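Local atomic coordinates of iron-chelator utilization protein (Thermobifida fusca TM51, PDB entry 4YHB), a protein that binds FAD and probably reduces ferric siderophores, so that the iron taken up with the chelator fuscachelin can be released. Residues 114-117 with 118-122; 231-234 with 235-238; 175-178 with 179-182. One frame throughout, in Å; residues are numbered along the deposited sequence.

Interaction 1 (114-117 with 118-122); sequences GRWA and ATAQP
Trp116 and Ala120 make the tight part of this helix end: the methyl group of Ala120 lies over one face of the indole, with CB 4.0 Å from the centroid of the six-membered ring of Trp116, a CH-pi contact. CZ3 of Trp116 comes nearest, 3.7 Å from CB of Ala120. The indole reaches forward to this methyl because its CG stands anti to the backbone N (chi1 178°). Phe58 meets the same ring edge-to-face, and Phe105 also packs against it.

The polar side is looser. Ala118 N shares its hydrogen between Gly114 O and Arg115 O, both weak bonds, as the helical spacing tightens to i to i+3. Thr119 N then binds Trp116 O at 3.2 Å, and Ala120 N reaches Ala117 O in a weak but straight bond (166°). A water lies 3.0 Å from Trp116 O, to which it can donate, and is hydrogen-bonded to Thr119 OG1 at 2.9 Å, bridging carbonyl and hydroxyl beside the exposed threonine. Here, then, is a helix C-terminus unwinding into a loop, in the FAD-binding barrel domain, while at its other end Gly114 N binds a phosphate oxygen of the flavin dinucleotide.

Interaction 2 (231-234 with 235-238); sequences ALKP and IRRL
Lys233 O receives two donors from one residue, Arg237. The backbone N of Arg237 lies 3.1 Å from Lys233 O in a straight helical bond (165°), while NE of Arg237 adds a weak bond to Lys233 O at 3.3 Å. The side chain turns back at chi3 (-79°), and this brings the guanidinium alongside the preceding turn, where Pro234 CA lies over one of its faces. NH2 of Arg237 is 3.2 Å from Pro234 CB, so the end of the guanidinium lies against the CA-CB side of the proline.

Two further carbonyls are met by main-chain donors. Leu232 O takes Arg236 N at 2.9 Å, and Pro234 O takes Leu238 N at 3.0 Å. Pro234 N has no hydrogen to give, and the helix is kinked where this bond to the turn before is missing. A glycine in place of Pro234 has no CB and no ring, and would probably leave the Arg237 guanidinium less firmly backed and open a gap towards Leu208 of helix 206-212.

Two other charged side chains find partners beyond these residues: Lys233 extends its chain to a salt bridge with Asp230, and Arg236 NH2 makes a weak hydrogen bond to Val252 O. Ala231 N donates to Glu228 OE1. Leu232 and Ile235, both buried, form the apolar side, with CD2 of Leu232 3.8 Å from CD1 of Ile235.

Helix 229-241 connects the parallel strands 221-226 and 250-256 in a beta-alpha-beta unit. Arg236 faces the second of these strands, whereas Pro234, Ile235 and Leu238 pack against Leu207, Leu208 and Leu211 of helix 206-212.

Interaction 3 (175-178 with 179-182); sequences ADAA and EEQE
Asp176 and Glu179 meet across a tight turn, and backbone bonds set its shape. Glu179 N donates to Asp176 O at 3.0 Å, and Glu180 N follows with a weak but straight bond to Ala177 O at 3.3 Å. Both span three residues, as in a short 3-10 turn.

A side-chain to main-chain bond opens this turn. OD1 of Asp176 accepts from Ala178 N at 3.0 Å, which makes an Asx turn. The aspartate can reach forward in this way because its CG lies between the backbone N and the carbonyl carbon (chi1 56°). The bond uses the anti side of the carboxylate and is bent, with an angle of 133° at the hydrogen.

Charged and polar ends form the next group. Asp176 OD1 and Glu179 OE2 stand 4.5 Å apart, and the two carboxylate planes are turned by 50°. Arg31 NH1 makes salt bridges to both residues, through Asp176 OD2 and Glu179 OE2, and so probably offsets their mutual repulsion. Glu179 OE1 is held by Thr29 OG1, which gives both oxygens of this buried carboxylate a partner, and Glu180 OE2 is hydrogen-bonded to His195 NE2.

Apolar and van der Waals contacts complete the turn. Glu179 bends at chi2, and its CG lies 4.1 Å from CB of Ala175. Glu180 runs extended past Ala177, its CG 3.4 Å from Ala177 O.

The turn follows strand 167-174 of the parallel sheet. It leans on the neighbouring strand 190-195 through His195 and Trp193, while Thr29, at the end of barrel strand 17-29, and Pro30 and Arg31, in the turn to strand 32-38, approach it.

In the fold
The three contacts sample both halves of a flavoprotein, an antiparallel barrel and a parallel-sheet domain. Interaction 1 belongs to the barrel and contacts the cofactor directly, through Gly114. The other two lie in the parallel-sheet domain: in interaction 3 the side chain of Ala175 is about 10 Å from FAD, and in interaction 2 that of Leu232 is about 9 Å away. Centres of interactions 1 and 2 are about 32 Å apart, on opposite sides of the chain's centre, whereas interaction 3 is about 20 Å from interaction 1 and about 24 Å from interaction 2, centre to centre. None touches another. Interaction 3 lies at the junction of the two domains, its acidic side chains meeting residues of the barrel.

Interaction 1 (114-117 with 118-122)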
ATOM      1  N   GLY A 114       5.154   8.990   8.674  1.00 18.85           N
ATOM      2  CA  GLY A 114       4.703   8.382   9.918  1.00 18.42           C
ATOM      3  C   GLY A 114       4.384   9.419  10.988  1.00 22.02           C
ATOM      4  O   GLY A 114       3.374   9.314  11.681  1.00 21.44           O
ATOM      5  N   ARG A 115       5.234  10.429  11.123  1.00 19.46           N
ATOM      6  CA  ARG A 115       5.027  11.434  12.160  1.00 22.27           C
ATOM      7  C   ARG A 115       3.836  12.338  11.841  1.00 23.95           C
ATOM      8  O   ARG A 115       3.122  12.759  12.750  1.00 25.13           O
ATOM      9  CB  ARG A 115       6.308  12.255  12.370  1.00 23.71           C
ATOM     10  CG  ARG A 115       7.371  11.487  13.163  1.00 30.11           C
ATOM     11  CD  ARG A 115       8.555  12.370  13.576  1.00 35.71           C
ATOM     12  NE  ARG A 115       9.350  12.809  12.432  1.00 38.08           N
ATOM     13  CZ  ARG A 115      10.492  12.243  12.037  1.00 37.93           C
ATOM     14  NH1 ARG A 115      11.000  11.200  12.693  1.00 35.01           N
ATOM     15  NH2 ARG A 115      11.131  12.726  10.980  1.00 32.23           N
ATOM     16  N   TRP A 116       3.602  12.607  10.559  1.00 20.54           N
ATOM     17  CA  TRP A 116       2.431  13.380  10.131  1.00 21.94           C
ATOM     18  C   TRP A 116       1.141  12.627  10.460  1.00 24.68           C
ATOM     19  O   TRP A 116       0.158  13.218  10.923  1.00 21.82           O
ATOM     20  CB  TRP A 116       2.489  13.687   8.619  1.00 19.93           C
ATOM     21  CG  TRP A 116       1.283  14.447   8.111  1.00 20.26           C
ATOM     22  CD1 TRP A 116       1.172  15.800   7.947  1.00 21.27           C
ATOM     23  CD2 TRP A 116       0.014  13.893   7.723  1.00 18.86           C
ATOM     24  NE1 TRP A 116      -0.080  16.119   7.476  1.00 21.64           N
ATOM     25  CE2 TRP A 116      -0.812  14.964   7.337  1.00 19.82           C
ATOM     26  CE3 TRP A 116      -0.496  12.590   7.649  1.00 20.15           C
ATOM     27  CZ2 TRP A 116      -2.117  14.780   6.894  1.00 21.35           C
ATOM     28  CZ3 TRP A 116      -1.799  12.409   7.222  1.00 20.78           C
ATOM     29  CH2 TRP A 116      -2.592  13.501   6.838  1.00 19.78           C
ATOM     30  N   ALA A 117       1.143  11.317  10.205  1.00 23.38           N
ATOM     31  CA  ALA A 117      -0.018  10.475  10.484  1.00 22.11           C
ATOM     32  C   ALA A 117      -0.441  10.536  11.954  1.00 25.31           C
ATOM     33  O   ALA A 117      -1.633  10.456  12.268  1.00 22.17           O
ATOM     34  CB  ALA A 117       0.273   9.014  10.096  1.00 18.80           C
ATOM     35  N   ALA A 118       0.540  10.626  12.848  1.00 24.71           N
ATOM     36  CA  ALA A 118       0.279  10.593  14.291  1.00 25.06           C
ATOM     37  C   ALA A 118      -0.562  11.782  14.741  1.00 29.52           C
ATOM     38  O   ALA A 118      -1.264  11.704  15.749  1.00 28.86           O
ATOM     39  CB  ALA A 118       1.589  10.557  15.065  1.00 26.90           C
ATOM     40  N   THR A 119      -0.498  12.880  13.988  1.00 26.94           N
ATOM     41  CA  THR A 119      -1.221  14.098  14.357  1.00 28.66           C
ATOM     42  C   THR A 119      -2.247  14.509  13.307  1.00 31.86           C
ATOM     43  O   THR A 119      -2.748  15.626  13.334  1.00 29.17           O
ATOM     44  CB  THR A 119      -0.251  15.278  14.577  1.00 28.77           C
ATOM     45  OG1 THR A 119       0.371  15.637  13.338  1.00 33.42           O
ATOM     46  CG2 THR A 119       0.826  14.905  15.595  1.00 34.34           C
ATOM     47  N   ALA A 120      -2.553  13.602  12.385  1.00 28.02           N
ATOM     48  CA  ALA A 120      -3.487  13.896  11.309  1.00 28.38           C
ATOM     49  C   ALA A 120      -4.849  14.310  11.856  1.00 26.92           C
ATOM     50  O   ALA A 120      -5.400  13.656  12.733  1.00 23.39           O
ATOM     51  CB  ALA A 120      -3.628  12.693  10.386  1.00 29.21           C
ATOM     52  N   GLN A 121      -5.384  15.413  11.344  1.00 25.87           N
ATOM     53  CA  GLN A 121      -6.691  15.882  11.790  1.00 28.97           C
ATOM     54  C   GLN A 121      -7.370  16.681  10.677  1.00 23.43           C
ATOM     55  O   GLN A 121      -6.691  17.186   9.783  1.00 20.91           O
ATOM     56  CB  GLN A 121      -6.547  16.716  13.071  1.00 33.86           C
ATOM     57  CG  GLN A 121      -5.753  17.991  12.922  1.00 34.51           C
ATOM     58  CD  GLN A 121      -5.500  18.675  14.262  1.00 45.23           C
ATOM     59  OE1 GLN A 121      -6.317  18.590  15.182  1.00 45.31           O
ATOM     60  NE2 GLN A 121      -4.353  19.344  14.378  1.00 45.58           N
ATOM     61  N   PRO A 122      -8.711  16.773  10.713  1.00 25.09           N
ATOM     62  CA  PRO A 122      -9.446  17.500   9.672  1.00 25.77           C
ATOM     63  C   PRO A 122      -8.872  18.900   9.463  1.00 25.39           C
ATOM     64  O   PRO A 122      -8.521  19.567  10.435  1.00 26.17           O
ATOM     65  CB  PRO A 122     -10.872  17.557  10.229  1.00 26.74           C
ATOM     66  CG  PRO A 122     -10.974  16.333  11.068  1.00 23.59           C
ATOM     67  CD  PRO A 122      -9.625  16.235  11.743  1.00 22.42           C
TER
HETATM   68  O   HOH W   1      -0.690  16.050  10.680  1.00 31.10           O

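Interaction 2 (231-234 with 235-238)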
ATOM      1  N   ALA A 231      13.237  -8.446   3.531  1.00 29.81           N
ATOM      2  CA  ALA A 231      12.403  -9.570   3.931  1.00 30.59           C
ATOM      3  C   ALA A 231      11.814 -10.274   2.722  1.00 31.93           C
ATOM      4  O   ALA A 231      11.582 -11.479   2.750  1.00 32.14           O
ATOM      5  CB  ALA A 231      11.280  -9.101   4.874  1.00 28.54           C
ATOM      6  N   LEU A 232      11.589  -9.522   1.649  1.00 29.15           N
ATOM      7  CA  LEU A 232      10.936 -10.067   0.464  1.00 25.63           C
ATOM      8  C   LEU A 232      11.892 -10.795  -0.477  1.00 28.58           C
ATOM      9  O   LEU A 232      11.448 -11.543  -1.345  1.00 31.81           O
ATOM     10  CB  LEU A 232      10.227  -8.948  -0.317  1.00 26.14           C
ATOM     11  CG  LEU A 232       8.893  -8.448   0.246  1.00 30.71           C
ATOM     12  CD1 LEU A 232       8.329  -7.334  -0.614  1.00 28.61           C
ATOM     13  CD2 LEU A 232       7.894  -9.565   0.335  1.00 30.31           C
ATOM     14  N   LYS A 233      13.192 -10.563  -0.324  1.00 29.32           N
ATOM     15  CA  LYS A 233      14.182 -11.175  -1.222  1.00 38.32           C
ATOM     16  C   LYS A 233      14.161 -12.710  -1.180  1.00 36.56           C
ATOM     17  O   LYS A 233      14.152 -13.347  -2.230  1.00 34.14           O
ATOM     18  CB  LYS A 233      15.592 -10.668  -0.911  1.00 37.95           C
ATOM     19  CG  LYS A 233      15.894  -9.288  -1.463  1.00 42.48           C
ATOM     20  CD  LYS A 233      17.295  -8.842  -1.073  1.00 48.78           C
ATOM     21  CE  LYS A 233      17.484  -7.341  -1.271  1.00 57.21           C
ATOM     22  NZ  LYS A 233      18.817  -6.876  -0.771  1.00 59.78           N
ATOM     23  N   PRO A 234      14.135 -13.314   0.027  1.00 35.06           N
ATOM     24  CA  PRO A 234      14.035 -14.773   0.033  1.00 38.03           C
ATOM     25  C   PRO A 234      12.682 -15.284  -0.444  1.00 35.56           C
ATOM     26  O   PRO A 234      12.631 -16.422  -0.897  1.00 36.34           O
ATOM     27  CB  PRO A 234      14.241 -15.127   1.499  1.00 37.53           C
ATOM     28  CG  PRO A 234      13.857 -13.913   2.238  1.00 33.51           C
ATOM     29  CD  PRO A 234      14.359 -12.800   1.389  1.00 34.44           C
ATOM     30  N   ILE A 235      11.618 -14.484  -0.324  1.00 29.89           N
ATOM     31  CA  ILE A 235      10.296 -14.872  -0.803  1.00 29.56           C
ATOM     32  C   ILE A 235      10.285 -14.922  -2.324  1.00 34.36           C
ATOM     33  O   ILE A 235       9.751 -15.858  -2.921  1.00 32.36           O
ATOM     34  CB  ILE A 235       9.192 -13.884  -0.286  1.00 28.95           C
ATOM     35  CG1 ILE A 235       9.008 -14.048   1.223  1.00 29.50           C
ATOM     36  CG2 ILE A 235       7.853 -14.120  -0.994  1.00 28.45           C
ATOM     37  CD1 ILE A 235       8.097 -13.020   1.871  1.00 30.58           C
ATOM     38  N   ARG A 236      10.880 -13.906  -2.945  1.00 34.13           N
ATOM     39  CA  ARG A 236      11.028 -13.853  -4.400  1.00 34.11           C
ATOM     40  C   ARG A 236      11.779 -15.095  -4.903  1.00 40.40           C
ATOM     41  O   ARG A 236      11.326 -15.788  -5.813  1.00 37.02           O
ATOM     42  CB  ARG A 236      11.760 -12.564  -4.795  1.00 34.56           C
ATOM     43  CG  ARG A 236      12.114 -12.417  -6.263  1.00 42.34           C
ATOM     44  CD  ARG A 236      12.851 -11.086  -6.526  1.00 44.33           C
ATOM     45  NE  ARG A 236      11.997  -9.908  -6.327  1.00 43.13           N
ATOM     46  CZ  ARG A 236      12.053  -9.087  -5.277  1.00 45.71           C
ATOM     47  NH1 ARG A 236      12.923  -9.293  -4.297  1.00 39.61           N
ATOM     48  NH2 ARG A 236      11.229  -8.048  -5.203  1.00 46.80           N
ATOM     49  N   ARG A 237      12.909 -15.380  -4.260  1.00 41.47           N
ATOM     50  CA  ARG A 237      13.765 -16.506  -4.620  1.00 43.18           C
ATOM     51  C   ARG A 237      13.022 -17.839  -4.515  1.00 48.17           C
ATOM     52  O   ARG A 237      13.121 -18.692  -5.402  1.00 51.27           O
ATOM     53  CB  ARG A 237      15.017 -16.528  -3.739  1.00 50.60           C
ATOM     54  CG  ARG A 237      16.032 -15.470  -4.100  1.00 61.36           C
ATOM     55  CD  ARG A 237      17.271 -15.549  -3.182  1.00 68.72           C
ATOM     56  NE  ARG A 237      17.071 -14.939  -1.868  1.00 75.63           N
ATOM     57  CZ  ARG A 237      17.466 -15.479  -0.725  1.00 73.46           C
ATOM     58  NH1 ARG A 237      18.011 -16.689  -0.712  1.00 69.58           N
ATOM     59  NH2 ARG A 237      17.253 -14.822   0.406  1.00 73.91           N
ATOM     60  N   LEU A 238      12.247 -17.997  -3.453  1.00 44.97           N
ATOM     61  CA  LEU A 238      11.513 -19.230  -3.216  1.00 46.39           C
ATOM     62  C   LEU A 238      10.486 -19.469  -4.320  1.00 50.48           C
ATOM     63  O   LEU A 238      10.316 -20.592  -4.795  1.00 48.15           O
ATOM     64  CB  LEU A 238      10.839 -19.175  -1.849  1.00 44.56           C
ATOM     65  CG  LEU A 238      10.248 -20.465  -1.302  1.00 50.34           C
ATOM     66  CD1 LEU A 238      11.356 -21.488  -1.055  1.00 52.97           C
ATOM     67  CD2 LEU A 238       9.491 -20.166  -0.027  1.00 47.77           C
TER

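Interaction 3 (175-178 with 179-182)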
ATOM      1  N   ALA A 175       2.269  -5.687  14.395  1.00 21.71           N
ATOM      2  CA  ALA A 175       3.041  -5.544  15.631  1.00 23.72           C
ATOM      3  C   ALA A 175       2.587  -6.509  16.714  1.00 24.15           C
ATOM      4  O   ALA A 175       3.421  -7.073  17.423  1.00 24.65           O
ATOM      5  CB  ALA A 175       2.958  -4.113  16.145  1.00 23.07           C
ATOM      6  N   ASP A 176       1.270  -6.676  16.841  1.00 22.49           N
ATOM      7  CA  ASP A 176       0.668  -7.494  17.899  1.00 23.43           C
ATOM      8  C   ASP A 176      -0.815  -7.671  17.617  1.00 27.74           C
ATOM      9  O   ASP A 176      -1.317  -7.145  16.609  1.00 22.83           O
ATOM     10  CB  ASP A 176       0.880  -6.867  19.286  1.00 21.83           C
ATOM     11  CG  ASP A 176       0.354  -5.432  19.389  1.00 26.09           C
ATOM     12  OD1 ASP A 176      -0.778  -5.149  18.932  1.00 24.79           O
ATOM     13  OD2 ASP A 176       1.081  -4.579  19.949  1.00 26.39           O
ATOM     14  N   ALA A 177      -1.525  -8.347  18.528  1.00 20.45           N
ATOM     15  CA  ALA A 177      -2.924  -8.719  18.302  1.00 20.80           C
ATOM     16  C   ALA A 177      -3.875  -7.524  18.193  1.00 23.19           C
ATOM     17  O   ALA A 177      -4.943  -7.624  17.576  1.00 25.04           O
ATOM     18  CB  ALA A 177      -3.401  -9.662  19.417  1.00 25.12           C
ATOM     19  N   ALA A 178      -3.490  -6.392  18.775  1.00 21.30           N
ATOM     20  CA  ALA A 178      -4.335  -5.199  18.745  1.00 24.08           C
ATOM     21  C   ALA A 178      -4.359  -4.560  17.369  1.00 22.73           C
ATOM     22  O   ALA A 178      -5.159  -3.662  17.112  1.00 23.00           O
ATOM     23  CB  ALA A 178      -3.863  -4.180  19.781  1.00 27.16           C
ATOM     24  N   GLU A 179      -3.473  -5.015  16.490  1.00 21.88           N
ATOM     25  CA  GLU A 179      -3.354  -4.437  15.158  1.00 22.83           C
ATOM     26  C   GLU A 179      -4.130  -5.224  14.103  1.00 23.61           C
ATOM     27  O   GLU A 179      -4.146  -4.844  12.933  1.00 22.47           O
ATOM     28  CB  GLU A 179      -1.881  -4.339  14.761  1.00 22.59           C
ATOM     29  CG  GLU A 179      -1.075  -3.412  15.659  1.00 23.85           C
ATOM     30  CD  GLU A 179      -1.565  -1.966  15.597  1.00 25.02           C
ATOM     31  OE1 GLU A 179      -1.969  -1.492  14.501  1.00 25.64           O
ATOM     32  OE2 GLU A 179      -1.536  -1.299  16.647  1.00 24.26           O
ATOM     33  N   GLU A 180      -4.762  -6.323  14.508  1.00 22.94           N
ATOM     34  CA  GLU A 180      -5.595  -7.103  13.591  1.00 21.70           C
ATOM     35  C   GLU A 180      -6.805  -6.295  13.148  1.00 24.22           C
ATOM     36  O   GLU A 180      -7.341  -5.507  13.919  1.00 26.63           O
ATOM     37  CB  GLU A 180      -6.041  -8.412  14.253  1.00 24.03           C
ATOM     38  CG  GLU A 180      -4.866  -9.303  14.577  1.00 19.02           C
ATOM     39  CD  GLU A 180      -5.248 -10.584  15.303  1.00 25.37           C
ATOM     40  OE1 GLU A 180      -6.453 -10.873  15.423  1.00 29.19           O
ATOM     41  OE2 GLU A 180      -4.328 -11.306  15.739  1.00 26.86           O
ATOM     42  N   GLN A 181      -7.222  -6.488  11.902  1.00 22.91           N
ATOM     43  CA  GLN A 181      -8.392  -5.810  11.362  1.00 24.34           C
ATOM     44  C   GLN A 181      -9.477  -6.815  11.001  1.00 24.14           C
ATOM     45  O   GLN A 181      -9.191  -7.971  10.723  1.00 30.56           O
ATOM     46  CB  GLN A 181      -8.010  -4.978  10.124  1.00 22.54           C
ATOM     47  CG  GLN A 181      -6.904  -3.967  10.382  1.00 24.22           C
ATOM     48  CD  GLN A 181      -6.599  -3.110   9.154  1.00 26.84           C
ATOM     49  OE1 GLN A 181      -7.361  -3.096   8.191  1.00 27.95           O
ATOM     50  NE2 GLN A 181      -5.485  -2.396   9.189  1.00 20.92           N
ATOM     51  N   GLU A 182     -10.726  -6.368  11.015  1.00 27.21           N
ATOM     52  CA  GLU A 182     -11.832  -7.175  10.532  1.00 30.76           C
ATOM     53  C   GLU A 182     -12.045  -6.867   9.060  1.00 29.43           C
ATOM     54  O   GLU A 182     -12.407  -5.752   8.707  1.00 27.96           O
ATOM     55  CB  GLU A 182     -13.102  -6.894  11.336  1.00 39.78           C
ATOM     56  CG  GLU A 182     -12.907  -7.071  12.831  1.00 46.32           C
ATOM     57  CD  GLU A 182     -14.184  -6.866  13.624  1.00 65.90           C
ATOM     58  OE1 GLU A 182     -15.063  -6.102  13.165  1.00 63.04           O
ATOM     59  OE2 GLU A 182     -14.303  -7.472  14.713  1.00 72.04           O
TER